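Local coordinates for aminoacyltransferase FemA (Staphylococcus aureus, PDB 1LRZ), which adds glycines 2 and 3 of the pentaglycine interpeptide bridge of peptidoglycan, taking them from glycyl-tRNA, at residues G12-S17 with I53-L58. Numbering follows the deposited sequence.
Sequences GAFTDS and IAACLL
The first helix of FemA, 8-16, lies against a mixed beta sheet here, where Phe14 meets strand 52-63 at a classic beta bulge formed by Ile53 and Ala54 opposite Ile45, and Thr15 meets Ala55 next to it. The helix segment crosses the strand at 108° between chain directions, with 8.7 Å between the axes. Phe14 carries most of the contact. Its CG stands anti to the backbone N (chi1 177°), which directs the ring toward the strand with its far end against the main chain: CZ lies 3.5 Å from both Ile53 C and Ala54 N, the two atoms of one peptide bond. CE2 approaches Ala54 CA at 3.7 Å, and CE1 is near Ile53 CA. Further back along the ring, CD2 touches the methyl CB of Ala55 at 3.7 Å. Thr15 adds its methyl alone, CG2 to Ala55 CB at 4.3 Å, while its OG1 is hydrogen-bonded to Phe11 O and Gln25 O. Ala54, by contrast, directs its methyl to the other face of the sheet, against Phe89 of helix 83-98. Phe14 O accepts hydrogen bonds from both Ser17 N and Ser17 OG, the latter at 2.8 Å. No hydrogen bond joins the two segments, and the contact rests on van der Waals packing of an aromatic ring against a bulged peptide and a small alanine methyl.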
loop_
_atom_site.group_PDB
_atom_site.type_symbol
_atom_site.label_atom_id
_atom_site.label_comp_id
_atom_site.label_asym_id
_atom_site.label_seq_id
_atom_site.Cartn_x
_atom_site.Cartn_y
_atom_site.Cartn_z
ATOM N N GLY A 12 3.784 -2.113 -20.992
ATOM C CA GLY A 12 4.394 -2.571 -19.753
ATOM C C GLY A 12 5.837 -2.132 -19.554
ATOM O O GLY A 12 6.230 -1.723 -18.446
ATOM N N ALA A 13 6.630 -2.221 -20.619
ATOM C CA ALA A 13 8.036 -1.842 -20.550
ATOM C C ALA A 13 8.186 -0.365 -20.218
ATOM O O ALA A 13 9.019 0.020 -19.382
ATOM C CB ALA A 13 8.733 -2.154 -21.879
ATOM N N PHE A 14 7.384 0.471 -20.869
ATOM C CA PHE A 14 7.473 1.903 -20.606
ATOM C C PHE A 14 7.017 2.277 -19.204
ATOM O O PHE A 14 7.727 2.970 -18.476
ATOM C CB PHE A 14 6.642 2.705 -21.599
ATOM C CG PHE A 14 6.646 4.171 -21.318
ATOM C CD1 PHE A 14 7.799 4.923 -21.520
ATOM C CD2 PHE A 14 5.498 4.805 -20.849
ATOM C CE1 PHE A 14 7.811 6.293 -21.265
ATOM C CE2 PHE A 14 5.489 6.168 -20.589
ATOM C CZ PHE A 14 6.650 6.921 -20.798
ATOM N N THR A 15 5.836 1.821 -18.809
ATOM C CA THR A 15 5.351 2.181 -17.479
ATOM C C THR A 15 6.250 1.672 -16.334
ATOM O O THR A 15 6.378 2.347 -15.315
ATOM C CB THR A 15 3.904 1.715 -17.284
ATOM O OG1 THR A 15 3.826 0.292 -17.458
ATOM C CG2 THR A 15 3.000 2.413 -18.308
ATOM N N ASP A 16 6.884 0.510 -16.506
ATOM C CA ASP A 16 7.786 -0.027 -15.482
ATOM C C ASP A 16 9.016 0.863 -15.290
ATOM O O ASP A 16 9.651 0.828 -14.241
ATOM C CB ASP A 16 8.297 -1.427 -15.855
ATOM C CG ASP A 16 7.361 -2.544 -15.430
ATOM O OD1 ASP A 16 7.706 -3.712 -15.704
ATOM O OD2 ASP A 16 6.298 -2.272 -14.827
ATOM N N SER A 17 9.358 1.651 -16.302
ATOM C CA SER A 17 10.539 2.498 -16.218
ATOM C C SER A 17 10.271 3.924 -15.769
ATOM O O SER A 17 11.197 4.708 -15.637
ATOM C CB SER A 17 11.238 2.547 -17.583
ATOM O OG SER A 17 10.475 3.305 -18.520
ATOM N N ILE A 53 7.102 7.412 -25.331
ATOM C CA ILE A 53 7.401 8.507 -24.417
ATOM C C ILE A 53 6.164 8.940 -23.606
ATOM O O ILE A 53 6.193 9.957 -22.914
ATOM C CB ILE A 53 7.989 9.741 -25.158
ATOM C CG1 ILE A 53 7.013 10.240 -26.228
ATOM C CG2 ILE A 53 9.332 9.367 -25.788
ATOM C CD1 ILE A 53 7.444 11.551 -26.880
ATOM N N ALA A 54 5.087 8.165 -23.695
ATOM C CA ALA A 54 3.854 8.440 -22.946
ATOM C C ALA A 54 2.918 7.272 -23.156
ATOM O O ALA A 54 2.891 6.680 -24.235
ATOM C CB ALA A 54 3.193 9.724 -23.431
ATOM N N ALA A 55 2.147 6.937 -22.130
ATOM C CA ALA A 55 1.223 5.815 -22.240
ATOM C C ALA A 55 0.044 5.949 -21.288
ATOM O O ALA A 55 0.110 6.659 -20.281
ATOM C CB ALA A 55 1.964 4.502 -21.943
ATOM N N CYS A 56 -1.040 5.254 -21.606
ATOM C CA CYS A 56 -2.193 5.262 -20.735
ATOM C C CYS A 56 -3.123 4.125 -21.053
ATOM O O CYS A 56 -3.438 3.852 -22.223
ATOM C CB CYS A 56 -2.967 6.574 -20.831
ATOM S SG CYS A 56 -4.124 6.815 -19.444
ATOM N N LEU A 57 -3.530 3.439 -19.998
ATOM C CA LEU A 57 -4.479 2.362 -20.128
ATOM C C LEU A 57 -5.820 3.064 -19.908
ATOM O O LEU A 57 -5.995 3.802 -18.936
ATOM C CB LEU A 57 -4.222 1.300 -19.060
ATOM C CG LEU A 57 -5.197 0.128 -18.977
ATOM C CD1 LEU A 57 -4.564 -0.973 -18.132
ATOM C CD2 LEU A 57 -6.512 0.575 -18.354
ATOM N N LEU A 58 -6.746 2.866 -20.834
ATOM C CA LEU A 58 -8.067 3.481 -20.748
ATOM C C LEU A 58 -9.112 2.387 -20.743
ATOM O O LEU A 58 -8.930 1.352 -21.389
ATOM C CB LEU A 58 -8.331 4.364 -21.973
ATOM C CG LEU A 58 -7.350 5.469 -22.386
ATOM C CD1 LEU A 58 -7.717 5.954 -23.795
ATOM C CD2 LEU A 58 -7.403 6.607 -21.388
#